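Local coordinates for MutT/nudix family protein (Streptococcus pneumoniae, PDB 4HFQ), which hydrolyses precursors of peptidoglycan biosynthesis, acting as a UDP-X diphosphatase of the Nudix family, at residues A15-G20 and E31-L36; D35-L40 and L59-A64; E108-E113 and F146-K151; A129-N134 and E188-V193. All blocks are in the same frame, centred on the assembly; numbering follows the deposited sequence.

Contact 1: residues A15-G20 and E31-L36; sequences AITDTG and ERYEDL
Tyr33 leaves helix 27-47 toward helix 3-23 and lays its ring against the backbone of Gly20, a worked example of how a glycine lets an aromatic side chain settle directly on a neighbouring helix. At the root of the side chain, Tyr33 CB lies 3.9 Å from Thr17 O, and CG, anti to its own carbonyl carbon (chi1 -63°), keeps much the same separation from that oxygen. Farther out the backbone of Gly20 takes over. Tyr33 CE2 comes closest, 3.4 Å from Gly20 CA, with CD2 and CZ scarcely farther from the glycine backbone. The CA sits over one face of the ring, 16° off the ring normal, in a CH-pi contact displaced a little toward the rim.

These residues belong to a helical hairpin, the start of the N-terminal helical region of this family. The two helix segments run nearly antiparallel, their directions 150° apart, with axes that approach to 9.0 Å. In the conformer considered (Thr17 was modelled in two), Leu36 CB comes to 4.1 Å from Thr17 OG1, which is hydrogen-bonded to Met13 O on its own helix. At its tip, Tyr33 OH leaves the hairpin altogether and hydrogen-bonds to Asp29 OD1 and Arg32 NE of the second subunit, whose own Tyr33 ring meets this one with the two planes nearly parallel.

Contact 2: residues D35-L40 and L59-A64; sequences DLRSLL and LKPTSA
Leu59 is the last residue of helix 52-59 with helical backbone angles, and as Lys60 turns into an extended conformation the Leu59 carbonyl is presented to Arg37 on helix 27-47. Arg37 was modelled in two conformations, and what follows holds for one of them. Its chain is stretched out from CG to NE, which carries the guanidinium across to the loop. There Arg37 NH1 donates to Leu59 O over 2.8 Å with an N-H...O angle of 148°. The donor lies in the carbonyl plane, on a lone pair, with a C=O...N angle of 137°, while the oxygen stands 20° out of the guanidinium plane. A second, weak bond joins Arg37 NH2 to the same Leu59 O at 3.4 Å, which makes an uneven fork.

Arg37 NH2 also gives a hydrogen bond to a water, 3.2 Å away at the edge of the guanidinium, and that water donates to Lys60 O over 3.1 Å. The group is thereby tied to two successive carbonyls, to Leu59 O directly and to Lys60 O through the water. Pro61 comes over one face instead, its CG 4.1 Å from Arg37 NH2 and displaced toward the rim, while Leu59 CB lies alongside NH1 and the leucine chain packs back on Ser41 and Leu44 of helix 27-47. A salt bridge from NE to Asp18 probably helps to fix its rotation. An arginine that takes the carbonyl of a helix's last turn, where the helix dipole should favour a positive charge, is a familiar form of C-terminal helix capping by a side chain.

Contact 3: residues E108-E113 and F146-K151; sequences ENILKE and FVFGCK. With SO4 (sulfate ion), chain H.
Ile110 turns its CG2 methyl to the ring of Phe148, 3.7 Å from CD2, and this apolar touch is the heart of the contact. The methyl meets the ring obliquely, and the isoleucine and the phenylalanine run past one another in opposite senses. Because CG1 is anti to the backbone N of Ile110 (chi1 -166°), CG2 lies between that nitrogen and the carbonyl carbon and is the branch left facing the strand. The same methyl also reaches Cys150, at 4.5 Å from SG; Phe148 and Cys150, two residues apart, both point from strand 143-153 to the helix.

A second layer holds these groups in place. Ile110 is flanked by Val72, Ala74 and Val124 of the adjoining strands, Phe148 leans on Pro106 and Thr107 at the start of helix 106-118, and Cys150 packs on Ile114 farther along it. On the helix, Lys112 forms a salt bridge with Glu116, and its chain, bent at the last torsion, brings NZ to a sulfate ion, probably from the crystallisation liquor; the hydrogen bond to O2 is weak, at 3.3 Å. Tyr104 OH binds the same ion.

Helix 106-118 holds much of the Nudix sequence motif, and here it lies on one face of the central mixed sheet, above strand 143-153, which runs between strand 69-78, parallel to it, and the antiparallel strand 120-132.

Contact 4: residues A129-N134 and E188-V193; sequences AVFDTN and ELLWQV
Phe131 on strand 120-132 pushes the edge of its ring against Leu189 and Leu190 of helix 184-194, the helix that packs on the sheet in the alpha/beta/alpha sandwich of the Nudix fold. Strand and helix segments run almost antiparallel, 159° apart, with axes 10.6 Å from each other.

The bump is the far rim of the phenyl ring, and the hollow is the notch between two successive leucines. Phe131 CG stands anti to the carbonyl carbon (chi1 -66°), which sends the ring out toward the helix. On one flank of the notch Leu190 CG comes up to Phe131 CE2 at 4.0 Å, close to the ring plane. On the other, Leu189 CD2 stands 3.7 Å from Phe131 CE1, again at the edge; Leu189 was modelled in two conformations, and this approach holds for one of them. A second bump is Leu190 CD2, which drops onto the small methyl of Ala129, 3.8 Å from its CB. That methyl lies over one face of the Phe131 ring near its rim, so the three side chains interlock.

Leu190 also packs on Val147 of the neighbouring strand 143-153 and on Trp75 of strand 69-78. Around Phe131, Phe136 makes an edge-to-face contact and Tyr201 meets the ring at an intermediate angle. Beyond, the strand gives way to helix 133-136, with Asp132 as its N-cap: Asp132 OD1, an oxygen that also accepts from Gln142 NE2, accepts from Asn134 N at 3.0 Å, the donor coming from above the carboxylate plane, 64° out of it.

Contacts 1 and 2 share helix 27-47, with centres 7 Å apart, and are joined by a salt bridge, Asp18 OD1 lying 2.6 Å from Arg37 NE. Contacts 3 and 4, centres 15 Å apart, hold helices to opposite faces of one sheet: Val147 N probably bonds to Ala129 O at 2.9 Å, with Val147 facing the helix of contact 4 and Phe148 that of contact 3. Between the pairs the chain crosses from helical region to Nudix domain, contacts 1 and 3 having centres about 36 Å apart. All four reach the second subunit; contact 3 lies on the helix of the Nudix motif, which in this family probably supplies metal ligands of the active site.

Contact 1: residues A15-G20 and E31-L36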
loop_
_atom_site.group_PDB
_atom_site.type_symbol
_atom_site.label_atom_id
_atom_site.label_comp_id
_atom_site.label_asym_id
_atom_site.label_seq_id
_atom_site.Cartn_x
_atom_site.Cartn_y
_atom_site.Cartn_z
ATOM N N ALA A 15 12.143 -0.719 3.159
ATOM C CA ALA A 15 11.027 -1.164 3.977
ATOM C C ALA A 15 11.412 -2.275 4.958
ATOM O O ALA A 15 11.020 -2.230 6.127
ATOM C CB ALA A 15 9.872 -1.588 3.090
ATOM N N ILE A 16 12.194 -3.261 4.514
ATOM C CA ILE A 16 12.605 -4.348 5.386
ATOM C C ILE A 16 13.493 -3.837 6.518
ATOM O O ILE A 16 13.300 -4.199 7.692
ATOM C CB ILE A 16 13.332 -5.469 4.604
ATOM C CG1 ILE A 16 12.415 -6.107 3.542
ATOM C CG2 ILE A 16 13.818 -6.509 5.609
ATOM C CD1 ILE A 16 13.151 -6.962 2.508
ATOM N N THR A 17 14.447 -2.989 6.156
ATOM C CA THR A 17 15.385 -2.442 7.113
ATOM C C THR A 17 14.673 -1.598 8.175
ATOM O O THR A 17 14.984 -1.692 9.371
ATOM C CB THR A 17 16.471 -1.653 6.363
ATOM O OG1 THR A 17 17.165 -2.531 5.460
ATOM C CG2 THR A 17 17.452 -1.061 7.345
ATOM N N ASP A 18 13.688 -0.811 7.756
ATOM C CA ASP A 18 12.892 -0.010 8.671
ATOM C C ASP A 18 12.034 -0.876 9.588
ATOM O O ASP A 18 11.910 -0.596 10.778
ATOM C CB ASP A 18 12.104 1.027 7.870
ATOM C CG ASP A 18 13.046 2.094 7.255
ATOM O OD1 ASP A 18 14.277 2.038 7.496
ATOM O OD2 ASP A 18 12.576 2.983 6.549
ATOM N N THR A 19 11.496 -1.962 9.039
ATOM C CA THR A 19 10.741 -2.917 9.844
ATOM C C THR A 19 11.658 -3.552 10.898
ATOM O O THR A 19 11.263 -3.687 12.064
ATOM C CB THR A 19 10.106 -3.979 8.933
ATOM O OG1 THR A 19 9.254 -3.328 7.986
ATOM C CG2 THR A 19 9.285 -4.981 9.727
ATOM N N GLY A 20 12.890 -3.889 10.505
ATOM C CA GLY A 20 13.877 -4.402 11.466
ATOM C C GLY A 20 14.156 -3.394 12.579
ATOM O O GLY A 20 14.172 -3.766 13.749
ATOM N N GLU A 31 22.063 -2.450 15.162
ATOM C CA GLU A 31 23.224 -1.903 14.484
ATOM C C GLU A 31 23.333 -2.407 13.054
ATOM O O GLU A 31 23.676 -1.651 12.165
ATOM C CB GLU A 31 24.485 -2.272 15.239
ATOM C CG GLU A 31 25.722 -1.637 14.650
ATOM C CD GLU A 31 26.957 -1.945 15.467
ATOM O OE1 GLU A 31 27.038 -3.064 16.027
ATOM O OE2 GLU A 31 27.839 -1.064 15.553
ATOM N N ARG A 32 23.034 -3.686 12.843
ATOM C CA ARG A 32 23.034 -4.258 11.484
ATOM C C ARG A 32 22.049 -3.524 10.573
ATOM O O ARG A 32 22.415 -3.145 9.453
ATOM C CB ARG A 32 22.714 -5.747 11.494
ATOM C CG ARG A 32 23.812 -6.616 12.055
ATOM C CD ARG A 32 23.344 -8.070 12.203
ATOM N NE ARG A 32 24.376 -8.672 12.986
ATOM C CZ ARG A 32 24.233 -9.256 14.161
ATOM N NH1 ARG A 32 23.030 -9.537 14.680
ATOM N NH2 ARG A 32 25.330 -9.679 14.737
ATOM N N TYR A 33 20.816 -3.307 11.047
ATOM C CA TYR A 33 19.852 -2.577 10.240
ATOM C C TYR A 33 20.297 -1.134 10.006
ATOM O O TYR A 33 20.108 -0.611 8.918
ATOM C CB TYR A 33 18.451 -2.628 10.843
ATOM C CG TYR A 33 17.835 -4.007 10.930
ATOM C CD1 TYR A 33 17.591 -4.765 9.771
ATOM C CD2 TYR A 33 17.443 -4.530 12.153
ATOM C CE1 TYR A 33 17.007 -6.028 9.850
ATOM C CE2 TYR A 33 16.877 -5.794 12.245
ATOM C CZ TYR A 33 16.635 -6.521 11.094
ATOM O OH TYR A 33 16.031 -7.763 11.182
ATOM N N GLU A 34 20.893 -0.504 11.019
ATOM C CA GLU A 34 21.365 0.870 10.849
ATOM C C GLU A 34 22.467 0.935 9.790
ATOM O O GLU A 34 22.497 1.840 8.958
ATOM C CB GLU A 34 21.862 1.461 12.165
ATOM C CG GLU A 34 20.749 1.725 13.157
ATOM C CD GLU A 34 21.234 2.223 14.491
ATOM O OE1 GLU A 34 22.278 1.754 14.966
ATOM O OE2 GLU A 34 20.525 3.042 15.083
ATOM N N ASP A 35 23.378 -0.041 9.836
ATOM C CA ASP A 35 24.461 -0.107 8.858
ATOM C C ASP A 35 23.927 -0.382 7.449
ATOM O O ASP A 35 24.408 0.186 6.476
ATOM C CB ASP A 35 25.483 -1.157 9.283
ATOM C CG ASP A 35 26.270 -0.733 10.503
ATOM O OD1 ASP A 35 26.242 0.468 10.850
ATOM O OD2 ASP A 35 26.913 -1.633 11.095
ATOM N N LEU A 36 22.900 -1.231 7.345
ATOM C CA LEU A 36 22.244 -1.452 6.073
ATOM C C LEU A 36 21.608 -0.166 5.552
ATOM O O LEU A 36 21.747 0.169 4.366
ATOM C CB LEU A 36 21.202 -2.578 6.191
ATOM C CG LEU A 36 21.819 -3.967 6.275
ATOM C CD1 LEU A 36 20.747 -4.934 6.730
ATOM C CD2 LEU A 36 22.437 -4.414 4.955
#

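Contact 2: residues D35-L40 and L59-A64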
loop_
_atom_site.group_PDB
_atom_site.type_symbol
_atom_site.label_atom_id
_atom_site.label_comp_id
_atom_site.label_asym_id
_atom_site.label_seq_id
_atom_site.Cartn_x
_atom_site.Cartn_y
_atom_site.Cartn_z
ATOM N N ASP A 35 23.378 -0.041 9.836
ATOM C CA ASP A 35 24.461 -0.107 8.858
ATOM C C ASP A 35 23.927 -0.382 7.449
ATOM O O ASP A 35 24.408 0.186 6.476
ATOM C CB ASP A 35 25.483 -1.157 9.283
ATOM C CG ASP A 35 26.270 -0.733 10.503
ATOM O OD1 ASP A 35 26.242 0.468 10.850
ATOM O OD2 ASP A 35 26.913 -1.633 11.095
ATOM N N LEU A 36 22.900 -1.231 7.345
ATOM C CA LEU A 36 22.244 -1.452 6.073
ATOM C C LEU A 36 21.608 -0.166 5.552
ATOM O O LEU A 36 21.747 0.169 4.366
ATOM C CB LEU A 36 21.202 -2.578 6.191
ATOM C CG LEU A 36 21.819 -3.967 6.275
ATOM C CD1 LEU A 36 20.747 -4.934 6.730
ATOM C CD2 LEU A 36 22.437 -4.414 4.955
ATOM N N ARG A 37 20.943 0.582 6.434
ATOM C CA ARG A 37 20.295 1.823 5.999
ATOM C C ARG A 37 21.320 2.871 5.556
ATOM O O ARG A 37 21.061 3.653 4.636
ATOM C CB ARG A 37 19.349 2.376 7.069
ATOM C CG ARG A 37 18.172 3.111 6.446
ATOM C CD ARG A 37 17.301 3.817 7.464
ATOM N NE ARG A 37 15.939 4.004 6.954
ATOM C CZ ARG A 37 15.530 5.030 6.215
ATOM N NH1 ARG A 37 16.374 5.977 5.823
ATOM N NH2 ARG A 37 14.262 5.085 5.844
ATOM N N SER A 38 22.487 2.873 6.196
ATOM C CA SER A 38 23.566 3.777 5.791
ATOM C C SER A 38 24.084 3.406 4.394
ATOM O O SER A 38 24.307 4.273 3.558
ATOM C CB SER A 38 24.696 3.758 6.806
ATOM O OG SER A 38 24.262 4.268 8.059
ATOM N N LEU A 39 24.218 2.105 4.125
ATOM C CA LEU A 39 24.624 1.661 2.797
ATOM C C LEU A 39 23.576 1.943 1.731
ATOM O O LEU A 39 23.917 2.303 0.602
ATOM C CB LEU A 39 25.001 0.186 2.805
ATOM C CG LEU A 39 26.394 -0.055 3.381
ATOM C CD1 LEU A 39 26.478 -1.461 3.917
ATOM C CD2 LEU A 39 27.462 0.194 2.316
ATOM N N LEU A 40 22.298 1.768 2.070
ATOM C CA LEU A 40 21.244 2.086 1.112
ATOM C C LEU A 40 21.308 3.558 0.732
ATOM O O LEU A 40 21.132 3.900 -0.426
ATOM C CB LEU A 40 19.863 1.719 1.662
ATOM C CG LEU A 40 19.605 0.219 1.802
ATOM C CD1 LEU A 40 18.391 -0.086 2.673
ATOM C CD2 LEU A 40 19.484 -0.509 0.470
ATOM N N LEU A 59 15.049 9.439 1.704
ATOM C CA LEU A 59 15.521 8.679 2.855
ATOM C C LEU A 59 14.856 9.053 4.180
ATOM O O LEU A 59 14.952 8.295 5.151
ATOM C CB LEU A 59 17.048 8.788 2.966
ATOM C CG LEU A 59 17.842 8.310 1.749
ATOM C CD1 LEU A 59 19.262 8.839 1.859
ATOM C CD2 LEU A 59 17.822 6.789 1.573
ATOM N N LYS A 60 14.202 10.211 4.232
ATOM C CA LYS A 60 13.512 10.639 5.444
ATOM C C LYS A 60 12.512 9.562 5.838
ATOM O O LYS A 60 11.649 9.198 5.037
ATOM C CB LYS A 60 12.792 11.971 5.244
ATOM C CG LYS A 60 12.080 12.454 6.499
ATOM C CD LYS A 60 11.017 13.493 6.187
ATOM C CE LYS A 60 10.119 13.717 7.397
ATOM N NZ LYS A 60 9.283 14.939 7.238
ATOM N N PRO A 61 12.619 9.035 7.072
ATOM C CA PRO A 61 11.646 8.038 7.486
ATOM C C PRO A 61 10.278 8.674 7.642
ATOM O O PRO A 61 10.105 9.673 8.350
ATOM C CB PRO A 61 12.188 7.552 8.838
ATOM C CG PRO A 61 13.639 7.845 8.767
ATOM C CD PRO A 61 13.719 9.153 8.044
ATOM N N THR A 62 9.317 8.104 6.940
ATOM C CA THR A 62 7.975 8.633 6.919
ATOM C C THR A 62 7.185 8.137 8.134
ATOM O O THR A 62 6.319 8.833 8.648
ATOM C CB THR A 62 7.291 8.222 5.600
ATOM O OG1 THR A 62 8.173 8.514 4.504
ATOM C CG2 THR A 62 6.005 8.965 5.403
ATOM N N SER A 63 7.501 6.924 8.585
ATOM C CA SER A 63 6.722 6.218 9.609
ATOM C C SER A 63 7.606 5.160 10.264
ATOM O O SER A 63 8.557 4.687 9.653
ATOM C CB SER A 63 5.499 5.527 8.955
ATOM O OG SER A 63 4.766 4.671 9.836
ATOM N N ALA A 64 7.261 4.774 11.487
ATOM C CA ALA A 64 7.866 3.587 12.122
ATOM C C ALA A 64 7.400 2.272 11.477
ATOM O O ALA A 64 8.052 1.237 11.634
ATOM C CB ALA A 64 7.577 3.569 13.619
HETATM O O HOH W 1 12.491 6.565 3.664
#

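Contact 3: residues E108-E113 and F146-K151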
loop_
_atom_site.group_PDB
_atom_site.type_symbol
_atom_site.label_atom_id
_atom_site.label_comp_id
_atom_site.label_asym_id
_atom_site.label_seq_id
_atom_site.Cartn_x
_atom_site.Cartn_y
_atom_site.Cartn_z
ATOM N N GLU A 108 -13.711 10.486 3.795
ATOM C CA GLU A 108 -13.567 11.853 4.302
ATOM C C GLU A 108 -12.367 12.534 3.655
ATOM O O GLU A 108 -12.417 13.720 3.317
ATOM C CB GLU A 108 -13.431 11.871 5.818
ATOM C CG GLU A 108 -14.732 11.565 6.532
ATOM C CD GLU A 108 -14.548 11.151 7.975
ATOM O OE1 GLU A 108 -13.402 11.093 8.490
ATOM O OE2 GLU A 108 -15.602 10.859 8.609
ATOM N N ASN A 109 -11.287 11.789 3.448
ATOM C CA ASN A 109 -10.111 12.338 2.787
ATOM C C ASN A 109 -10.411 12.806 1.371
ATOM O O ASN A 109 -10.033 13.918 1.006
ATOM C CB ASN A 109 -8.981 11.305 2.785
ATOM C CG ASN A 109 -8.010 11.505 3.928
ATOM O OD1 ASN A 109 -7.446 12.573 4.070
ATOM N ND2 ASN A 109 -7.796 10.464 4.743
ATOM N N ILE A 110 -11.122 12.003 0.578
ATOM C CA ILE A 110 -11.376 12.437 -0.795
ATOM C C ILE A 110 -12.342 13.619 -0.826
ATOM O O ILE A 110 -12.158 14.521 -1.628
ATOM C CB ILE A 110 -11.776 11.294 -1.774
ATOM C CG1 ILE A 110 -11.674 11.779 -3.230
ATOM C CG2 ILE A 110 -13.179 10.752 -1.503
ATOM C CD1 ILE A 110 -10.346 12.421 -3.604
ATOM N N LEU A 111 -13.339 13.634 0.057
ATOM C CA LEU A 111 -14.262 14.769 0.083
ATOM C C LEU A 111 -13.553 16.057 0.481
ATOM O O LEU A 111 -13.836 17.125 -0.093
ATOM C CB LEU A 111 -15.442 14.496 1.013
ATOM C CG LEU A 111 -16.326 13.361 0.495
ATOM C CD1 LEU A 111 -17.430 13.041 1.496
ATOM C CD2 LEU A 111 -16.909 13.684 -0.881
ATOM N N LYS A 112 -12.653 15.975 1.452
ATOM C CA LYS A 112 -11.879 17.131 1.892
ATOM C C LYS A 112 -11.043 17.666 0.730
ATOM O O LYS A 112 -11.056 18.878 0.442
ATOM C CB LYS A 112 -10.995 16.755 3.093
ATOM C CG LYS A 112 -10.071 17.866 3.579
ATOM C CD LYS A 112 -9.312 17.407 4.820
ATOM C CE LYS A 112 -8.482 18.519 5.439
ATOM N NZ LYS A 112 -7.252 18.739 4.647
ATOM N N GLU A 113 -10.360 16.778 0.021
ATOM C CA GLU A 113 -9.499 17.193 -1.080
ATOM C C GLU A 113 -10.300 17.724 -2.257
ATOM O O GLU A 113 -9.908 18.731 -2.852
ATOM C CB GLU A 113 -8.504 16.097 -1.446
ATOM C CG GLU A 113 -7.653 15.837 -0.213
ATOM C CD GLU A 113 -6.667 14.709 -0.328
ATOM O OE1 GLU A 113 -6.487 14.180 -1.429
ATOM O OE2 GLU A 113 -6.063 14.360 0.708
ATOM N N PHE A 146 -6.625 4.844 -4.262
ATOM C CA PHE A 146 -8.091 4.660 -4.268
ATOM C C PHE A 146 -8.666 5.677 -5.241
ATOM O O PHE A 146 -8.358 6.865 -5.143
ATOM C CB PHE A 146 -8.671 4.993 -2.894
ATOM C CG PHE A 146 -8.303 4.037 -1.800
ATOM C CD1 PHE A 146 -7.111 4.175 -1.115
ATOM C CD2 PHE A 146 -9.177 3.016 -1.426
ATOM C CE1 PHE A 146 -6.772 3.315 -0.078
ATOM C CE2 PHE A 146 -8.845 2.142 -0.395
ATOM C CZ PHE A 146 -7.633 2.275 0.259
ATOM N N VAL A 147 -9.509 5.222 -6.158
ATOM C CA VAL A 147 -10.226 6.148 -7.037
ATOM C C VAL A 147 -11.715 5.981 -6.784
ATOM O O VAL A 147 -12.285 4.918 -7.067
ATOM C CB VAL A 147 -9.910 5.918 -8.522
ATOM C CG1 VAL A 147 -10.581 7.012 -9.334
ATOM C CG2 VAL A 147 -8.400 5.907 -8.759
ATOM N N PHE A 148 -12.318 7.028 -6.216
ATOM C CA PHE A 148 -13.722 7.039 -5.854
ATOM C C PHE A 148 -14.541 7.742 -6.918
ATOM O O PHE A 148 -14.193 8.840 -7.352
ATOM C CB PHE A 148 -13.925 7.796 -4.541
ATOM C CG PHE A 148 -13.289 7.135 -3.344
ATOM C CD1 PHE A 148 -13.954 6.124 -2.661
ATOM C CD2 PHE A 148 -12.041 7.549 -2.893
ATOM C CE1 PHE A 148 -13.378 5.526 -1.537
ATOM C CE2 PHE A 148 -11.467 6.967 -1.765
ATOM C CZ PHE A 148 -12.136 5.957 -1.099
ATOM N N GLY A 149 -15.628 7.111 -7.346
ATOM C CA GLY A 149 -16.612 7.820 -8.180
ATOM C C GLY A 149 -17.398 8.776 -7.307
ATOM O O GLY A 149 -17.983 8.340 -6.302
ATOM N N CYS A 150 -17.395 10.062 -7.672
ATOM C CA CYS A 150 -18.016 11.120 -6.863
ATOM C C CYS A 150 -18.890 12.029 -7.704
ATOM O O CYS A 150 -18.692 12.163 -8.903
ATOM C CB CYS A 150 -16.971 11.985 -6.143
ATOM S SG CYS A 150 -15.799 11.096 -5.115
ATOM N N LYS A 151 -19.860 12.642 -7.038
ATOM C CA LYS A 151 -20.734 13.627 -7.666
ATOM C C LYS A 151 -20.553 14.959 -6.950
ATOM O O LYS A 151 -20.531 15.002 -5.717
ATOM C CB LYS A 151 -22.179 13.141 -7.575
ATOM C CG LYS A 151 -23.223 14.157 -8.026
ATOM C CD LYS A 151 -24.629 13.605 -7.871
ATOM C CE LYS A 151 -25.653 14.685 -8.195
ATOM N NZ LYS A 151 -27.036 14.158 -8.374
HETATM S S SO4 H . -6.133 19.442 8.486
HETATM O O1 SO4 H . -4.811 19.686 9.102
HETATM O O2 SO4 H . -6.319 20.373 7.341
HETATM O O3 SO4 H . -6.168 18.046 8.005
HETATM O O4 SO4 H . -7.196 19.689 9.476
#

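Contact 4: residues A129-N134 and E188-V193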
loop_
_atom_site.group_PDB
_atom_site.type_symbol
_atom_site.label_atom_id
_atom_site.label_comp_id
_atom_site.label_asym_id
_atom_site.label_seq_id
_atom_site.Cartn_x
_atom_site.Cartn_y
_atom_site.Cartn_z
ATOM N N ALA A 129 -11.680 1.774 -8.159
ATOM C CA ALA A 129 -10.416 1.064 -8.317
ATOM C C ALA A 129 -9.560 1.266 -7.115
ATOM O O ALA A 129 -9.607 2.329 -6.472
ATOM C CB ALA A 129 -9.656 1.572 -9.537
ATOM N N VAL A 130 -8.714 0.264 -6.853
ATOM C CA VAL A 130 -7.542 0.472 -5.988
ATOM C C VAL A 130 -6.326 0.060 -6.816
ATOM O O VAL A 130 -6.129 -1.126 -7.090
ATOM C CB VAL A 130 -7.596 -0.334 -4.669
ATOM C CG1 VAL A 130 -6.392 0.020 -3.801
ATOM C CG2 VAL A 130 -8.877 -0.041 -3.905
ATOM N N PHE A 131 -5.570 1.058 -7.279
ATOM C CA PHE A 131 -4.379 0.827 -8.105
ATOM C C PHE A 131 -3.101 0.741 -7.270
ATOM O O PHE A 131 -2.932 1.461 -6.277
ATOM C CB PHE A 131 -4.178 1.974 -9.110
ATOM C CG PHE A 131 -5.240 2.092 -10.170
ATOM C CD1 PHE A 131 -5.442 1.082 -11.095
ATOM C CD2 PHE A 131 -6.002 3.247 -10.260
ATOM C CE1 PHE A 131 -6.396 1.225 -12.106
ATOM C CE2 PHE A 131 -6.957 3.394 -11.262
ATOM C CZ PHE A 131 -7.150 2.379 -12.180
ATOM N N ASP A 132 -2.184 -0.097 -7.735
ATOM C CA ASP A 132 -0.825 -0.171 -7.192
ATOM C C ASP A 132 0.052 0.764 -8.014
ATOM O O ASP A 132 0.285 0.504 -9.214
ATOM C CB ASP A 132 -0.324 -1.618 -7.296
ATOM C CG ASP A 132 1.087 -1.813 -6.771
ATOM O OD1 ASP A 132 1.700 -0.885 -6.208
ATOM O OD2 ASP A 132 1.566 -2.943 -6.956
ATOM N N THR A 133 0.589 1.819 -7.397
ATOM C CA THR A 133 1.459 2.724 -8.177
ATOM C C THR A 133 2.718 2.054 -8.685
ATOM O O THR A 133 3.288 2.481 -9.696
ATOM C CB THR A 133 1.836 4.010 -7.430
ATOM O OG1 THR A 133 2.529 3.669 -6.216
ATOM C CG2 THR A 133 0.616 4.850 -7.119
ATOM N N ASN A 134 3.154 0.983 -8.032
ATOM C CA ASN A 134 4.332 0.271 -8.547
ATOM C C ASN A 134 4.068 -0.326 -9.910
ATOM O O ASN A 134 5.007 -0.492 -10.694
ATOM C CB ASN A 134 4.816 -0.813 -7.577
ATOM C CG ASN A 134 5.736 -0.277 -6.507
ATOM O OD1 ASN A 134 5.797 0.911 -6.225
ATOM N ND2 ASN A 134 6.455 -1.195 -5.855
ATOM N N GLU A 188 -8.664 5.199 -18.789
ATOM C CA GLU A 188 -9.441 4.332 -19.668
ATOM C C GLU A 188 -10.083 3.160 -18.923
ATOM O O GLU A 188 -11.250 2.830 -19.172
ATOM C CB GLU A 188 -8.594 3.885 -20.863
ATOM C CG GLU A 188 -8.335 5.052 -21.822
ATOM C CD GLU A 188 -7.386 4.744 -22.971
ATOM O OE1 GLU A 188 -6.685 3.722 -22.928
ATOM O OE2 GLU A 188 -7.346 5.558 -23.928
ATOM N N LEU A 189 -9.329 2.544 -18.017
ATOM C CA LEU A 189 -9.849 1.492 -17.140
ATOM C C LEU A 189 -11.016 2.000 -16.302
ATOM O O LEU A 189 -12.061 1.355 -16.199
ATOM C CB LEU A 189 -8.741 1.021 -16.194
ATOM C CG LEU A 189 -8.233 -0.421 -16.154
ATOM C CD1 LEU A 189 -8.046 -1.052 -17.521
ATOM C CD2 LEU A 189 -6.932 -0.453 -15.380
ATOM N N LEU A 190 -10.815 3.162 -15.687
ATOM C CA LEU A 190 -11.835 3.784 -14.847
ATOM C C LEU A 190 -13.130 4.063 -15.594
ATOM O O LEU A 190 -14.200 3.851 -15.056
ATOM C CB LEU A 190 -11.303 5.069 -14.220
ATOM C CG LEU A 190 -10.246 4.828 -13.140
ATOM C CD1 LEU A 190 -9.513 6.132 -12.909
ATOM C CD2 LEU A 190 -10.930 4.319 -11.876
ATOM N N TRP A 191 -13.008 4.499 -16.851
ATOM C CA TRP A 191 -14.182 4.731 -17.667
ATOM C C TRP A 191 -14.976 3.466 -17.880
ATOM O O TRP A 191 -16.207 3.471 -17.775
ATOM C CB TRP A 191 -13.743 5.350 -18.989
ATOM C CG TRP A 191 -14.857 5.637 -19.958
ATOM C CD1 TRP A 191 -15.260 4.854 -21.027
ATOM C CD2 TRP A 191 -15.710 6.814 -19.990
ATOM N NE1 TRP A 191 -16.308 5.445 -21.692
ATOM C CE2 TRP A 191 -16.616 6.633 -21.127
ATOM C CE3 TRP A 191 -15.811 7.969 -19.222
ATOM C CZ2 TRP A 191 -17.575 7.577 -21.456
ATOM C CZ3 TRP A 191 -16.781 8.913 -19.564
ATOM C CH2 TRP A 191 -17.646 8.718 -20.656
ATOM N N GLN A 192 -14.278 2.357 -18.131
ATOM C CA GLN A 192 -14.947 1.075 -18.298
ATOM C C GLN A 192 -15.649 0.610 -17.016
ATOM O O GLN A 192 -16.768 0.090 -17.064
ATOM C CB GLN A 192 -13.967 0.014 -18.818
ATOM C CG GLN A 192 -13.410 0.314 -20.215
ATOM C CD GLN A 192 -14.492 0.488 -21.269
ATOM O OE1 GLN A 192 -14.436 1.422 -22.094
ATOM N NE2 GLN A 192 -15.487 -0.369 -21.231
ATOM N N VAL A 193 -15.007 0.796 -15.855
ATOM C CA VAL A 193 -15.656 0.452 -14.577
ATOM C C VAL A 193 -16.875 1.360 -14.332
ATOM O O VAL A 193 -17.963 0.899 -13.988
ATOM C CB VAL A 193 -14.684 0.587 -13.379
ATOM C CG1 VAL A 193 -15.395 0.228 -12.078
ATOM C CG2 VAL A 193 -13.461 -0.297 -13.548
#